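Local coordinates for glycosyl transferases group 1 family protein (Francisella tularensis subsp. tularensis, PDB 5I45) that probably transfers sugar residues as a group 1 glycosyltransferase of the GT-B class, the piece described being its C-terminal Rossmann-like domain, at residues Ala50-Leu55 with Lys85-Asp90. Residues are numbered along the deposited sequence; the frame is centred on the assembly and turned at random. Where two conformers were deposited one is given.
Sequences AAIVTL and KQAGLD
I52 meets A87 and L89 where the turn that follows helix 74-86 leans on helix 44-57, in the Rossmann-like C-terminal domain of a GT-B glycosyltransferase. Helices 44-57 and 74-86 each link successive strands of the parallel sheet, and here the chain has just left the second helix on its way to edge strand 93-96. The exit is a Schellman motif: G88 takes a positive phi of 71°, and its N donates to K85 O at 3.0 Å, turning the backbone so that L89 is carried back against helix 44-57.

From CB outward, I52 is in touch with the turn at every step: I52 CB already lies 4.2 Å from L89 CD1. The CG2 branch, anti to the backbone N, does most of the touching: I52 CG2 sits 3.7 Å from A87 CB and 4.1 Å from L89 CD1, and so rests against both residues that flank the glycine. I52 CG1, beside the backbone N at chi1 -73°, passes 4.2 Å from L89 CD1, and I52 CD1 beyond it leaves the leucine and ends 4.3 Å from A87 CB. I52 also packs on I93 of the edge strand, so this side chain joins the two helical connections to the rim of the sheet.

L89 answers with one methyl: L89 CD1 reaches the helix backbone, 3.6 Å from I52 CA. On the same helix, T54 faces helix 164-176 instead, touching A168 and L171; its OG1 and N both donate to A50 O, the hydroxyl from above the carbonyl plane. I52 O is less well served: the contact buries it without a polar partner, and L89 CD1 lies against it at 3.5 Å.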
ATOM      1  N   ALA A  50      -4.887 -11.137  -0.068  1.00  9.88           N
ATOM      2  CA  ALA A  50      -4.451 -10.834   1.308  1.00 10.26           C
ATOM      3  C   ALA A  50      -5.485  -9.953   2.026  1.00 10.07           C
ATOM      4  O   ALA A  50      -5.758 -10.153   3.210  1.00 10.61           O
ATOM      5  CB  ALA A  50      -3.097 -10.150   1.312  1.00  9.87           C
ATOM      6  N   ALA A  51      -6.018  -8.975   1.305  1.00  9.92           N
ATOM      7  CA  ALA A  51      -6.997  -8.072   1.879  1.00 10.18           C
ATOM      8  C   ALA A  51      -8.268  -8.811   2.233  1.00 10.70           C
ATOM      9  O   ALA A  51      -8.891  -8.522   3.246  1.00 11.74           O
ATOM     10  CB  ALA A  51      -7.297  -6.907   0.935  1.00  9.90           C
ATOM     11  N   ILE A  52      -8.659  -9.783   1.415  1.00 11.05           N
ATOM     12  CA  ILE A  52      -9.869 -10.556   1.683  1.00 12.06           C
ATOM     13  C   ILE A  52      -9.714 -11.364   2.980  1.00 12.75           C
ATOM     14  O   ILE A  52     -10.639 -11.408   3.790  1.00 14.59           O
ATOM     15  CB  ILE A  52     -10.227 -11.446   0.473  1.00 12.46           C
ATOM     16  CG1 ILE A  52     -10.782 -10.564  -0.649  1.00 12.46           C
ATOM     17  CG2 ILE A  52     -11.209 -12.541   0.853  1.00 13.58           C
ATOM     18  CD1 ILE A  52     -10.946 -11.300  -1.951  1.00 13.03           C
ATOM     19  N   VAL A  53      -8.564 -11.979   3.183  1.00 12.75           N
ATOM     20  CA  VAL A  53      -8.280 -12.705   4.416  1.00 13.68           C
ATOM     21  C   VAL A  53      -8.240 -11.740   5.606  1.00 13.53           C
ATOM     22  O   VAL A  53      -8.846 -11.952   6.642  1.00 14.79           O
ATOM     23  CB  VAL A  53      -6.908 -13.435   4.274  1.00 14.33           C
ATOM     24  CG1 VAL A  53      -6.353 -13.912   5.604  1.00 15.44           C
ATOM     25  CG2 VAL A  53      -7.021 -14.582   3.268  1.00 15.09           C
ATOM     26  N   THR A  54      -7.516 -10.637   5.446  1.00 12.16           N
ATOM     27  CA  THR A  54      -7.251  -9.748   6.566  1.00 12.48           C
ATOM     28  C   THR A  54      -8.465  -8.952   7.011  1.00 12.55           C
ATOM     29  O   THR A  54      -8.722  -8.795   8.210  1.00 13.55           O
ATOM     30  CB  THR A  54      -6.107  -8.790   6.176  1.00 11.83           C
ATOM     31  OG1 THR A  54      -4.949  -9.551   5.817  1.00 12.33           O
ATOM     32  CG2 THR A  54      -5.766  -7.863   7.305  1.00 12.40           C
ATOM     33  N   LEU A  55      -9.169  -8.394   6.061  1.00 12.71           N
ATOM     34  CA  LEU A  55     -10.193  -7.425   6.387  1.00 13.90           C
ATOM     35  C   LEU A  55     -11.453  -8.027   6.945  1.00 15.47           C
ATOM     36  O   LEU A  55     -12.252  -7.300   7.540  1.00 16.77           O
ATOM     37  CB  LEU A  55     -10.452  -6.498   5.218  1.00 13.75           C
ATOM     38  CG  LEU A  55      -9.219  -5.694   4.839  1.00 14.04           C
ATOM     39  CD1 LEU A  55      -9.533  -4.812   3.651  1.00 14.53           C
ATOM     40  CD2 LEU A  55      -8.680  -4.859   5.997  1.00 14.92           C
ATOM     41  N   LYS A  85     -16.479  -9.101  -4.209  1.00 14.47           N
ATOM     42  CA  LYS A  85     -17.943  -9.166  -4.059  1.00 17.46           C
ATOM     43  C   LYS A  85     -18.349 -10.524  -3.506  1.00 18.47           C
ATOM     44  O   LYS A  85     -19.177 -10.613  -2.595  1.00 19.04           O
ATOM     45  CB  LYS A  85     -18.646  -8.917  -5.402  1.00 20.01           C
ATOM     46  CG  LYS A  85     -20.162  -8.833  -5.283  1.00 23.91           C
ATOM     47  CD  LYS A  85     -20.831  -9.027  -6.633  1.00 27.27           C
ATOM     48  CE  LYS A  85     -22.352  -9.109  -6.546  1.00 30.47           C
ATOM     49  NZ  LYS A  85     -23.051  -7.816  -6.256  1.00 32.60           N
ATOM     50  N   GLN A  86     -17.775 -11.595  -4.041  1.00 19.82           N
ATOM     51  CA  GLN A  86     -18.126 -12.924  -3.539  1.00 22.40           C
ATOM     52  C   GLN A  86     -17.693 -13.157  -2.079  1.00 20.70           C
ATOM     53  O   GLN A  86     -18.340 -13.904  -1.351  1.00 21.62           O
ATOM     54  CB  GLN A  86     -17.677 -14.012  -4.518  1.00 25.88           C
ATOM     55  CG  GLN A  86     -18.406 -13.915  -5.870  1.00 29.74           C
ATOM     56  CD  GLN A  86     -19.928 -14.013  -5.770  1.00 35.03           C
ATOM     57  OE1 GLN A  86     -20.465 -14.904  -5.104  1.00 39.61           O
ATOM     58  NE2 GLN A  86     -20.636 -13.105  -6.458  1.00 37.11           N
ATOM     59  N   ALA A  87     -16.658 -12.456  -1.625  1.00 18.40           N
ATOM     60  CA  ALA A  87     -16.233 -12.521  -0.222  1.00 18.46           C
ATOM     61  C   ALA A  87     -17.083 -11.622   0.692  1.00 18.20           C
ATOM     62  O   ALA A  87     -16.876 -11.610   1.901  1.00 19.56           O
ATOM     63  CB  ALA A  87     -14.772 -12.104  -0.099  1.00 18.49           C
ATOM     64  N   GLY A  88     -17.990 -10.831   0.111  1.00 17.37           N
ATOM     65  CA  GLY A  88     -18.817  -9.901   0.889  1.00 17.46           C
ATOM     66  C   GLY A  88     -18.038  -8.714   1.430  1.00 16.46           C
ATOM     67  O   GLY A  88     -18.433  -8.133   2.446  1.00 17.65           O
ATOM     68  N   LEU A  89     -16.972  -8.311   0.725  1.00 15.33           N
ATOM     69  CA  LEU A  89     -16.092  -7.232   1.185  1.00 14.59           C
ATOM     70  C   LEU A  89     -16.071  -5.973   0.341  1.00 15.34           C
ATOM     71  O   LEU A  89     -15.105  -5.184   0.421  1.00 14.10           O
ATOM     72  CB  LEU A  89     -14.668  -7.805   1.360  1.00 14.81           C
ATOM     73  CG  LEU A  89     -14.521  -8.726   2.566  1.00 16.22           C
ATOM     74  CD1 LEU A  89     -13.124  -9.310   2.594  1.00 16.61           C
ATOM     75  CD2 LEU A  89     -14.827  -7.985   3.861  1.00 17.74           C
ATOM     76  N   ASP A  90     -17.116  -5.715  -0.444  0.50 16.38           N
ATOM     77  CA  ASP A  90     -17.099  -4.522  -1.299  0.50 17.48           C
ATOM     78  C   ASP A  90     -17.183  -3.188  -0.529  0.50 17.56           C
ATOM     79  O   ASP A  90     -16.979  -2.147  -1.111  0.50 18.88           O
ATOM     80  CB  ASP A  90     -18.156  -4.612  -2.402  0.50 19.55           C
ATOM     81  CG  ASP A  90     -19.533  -4.778  -1.866  0.50 21.69           C
ATOM     82  OD1 ASP A  90     -19.699  -4.823  -0.631  0.50 24.01           O
ATOM     83  OD2 ASP A  90     -20.461  -4.854  -2.687  0.50 23.88           O
TER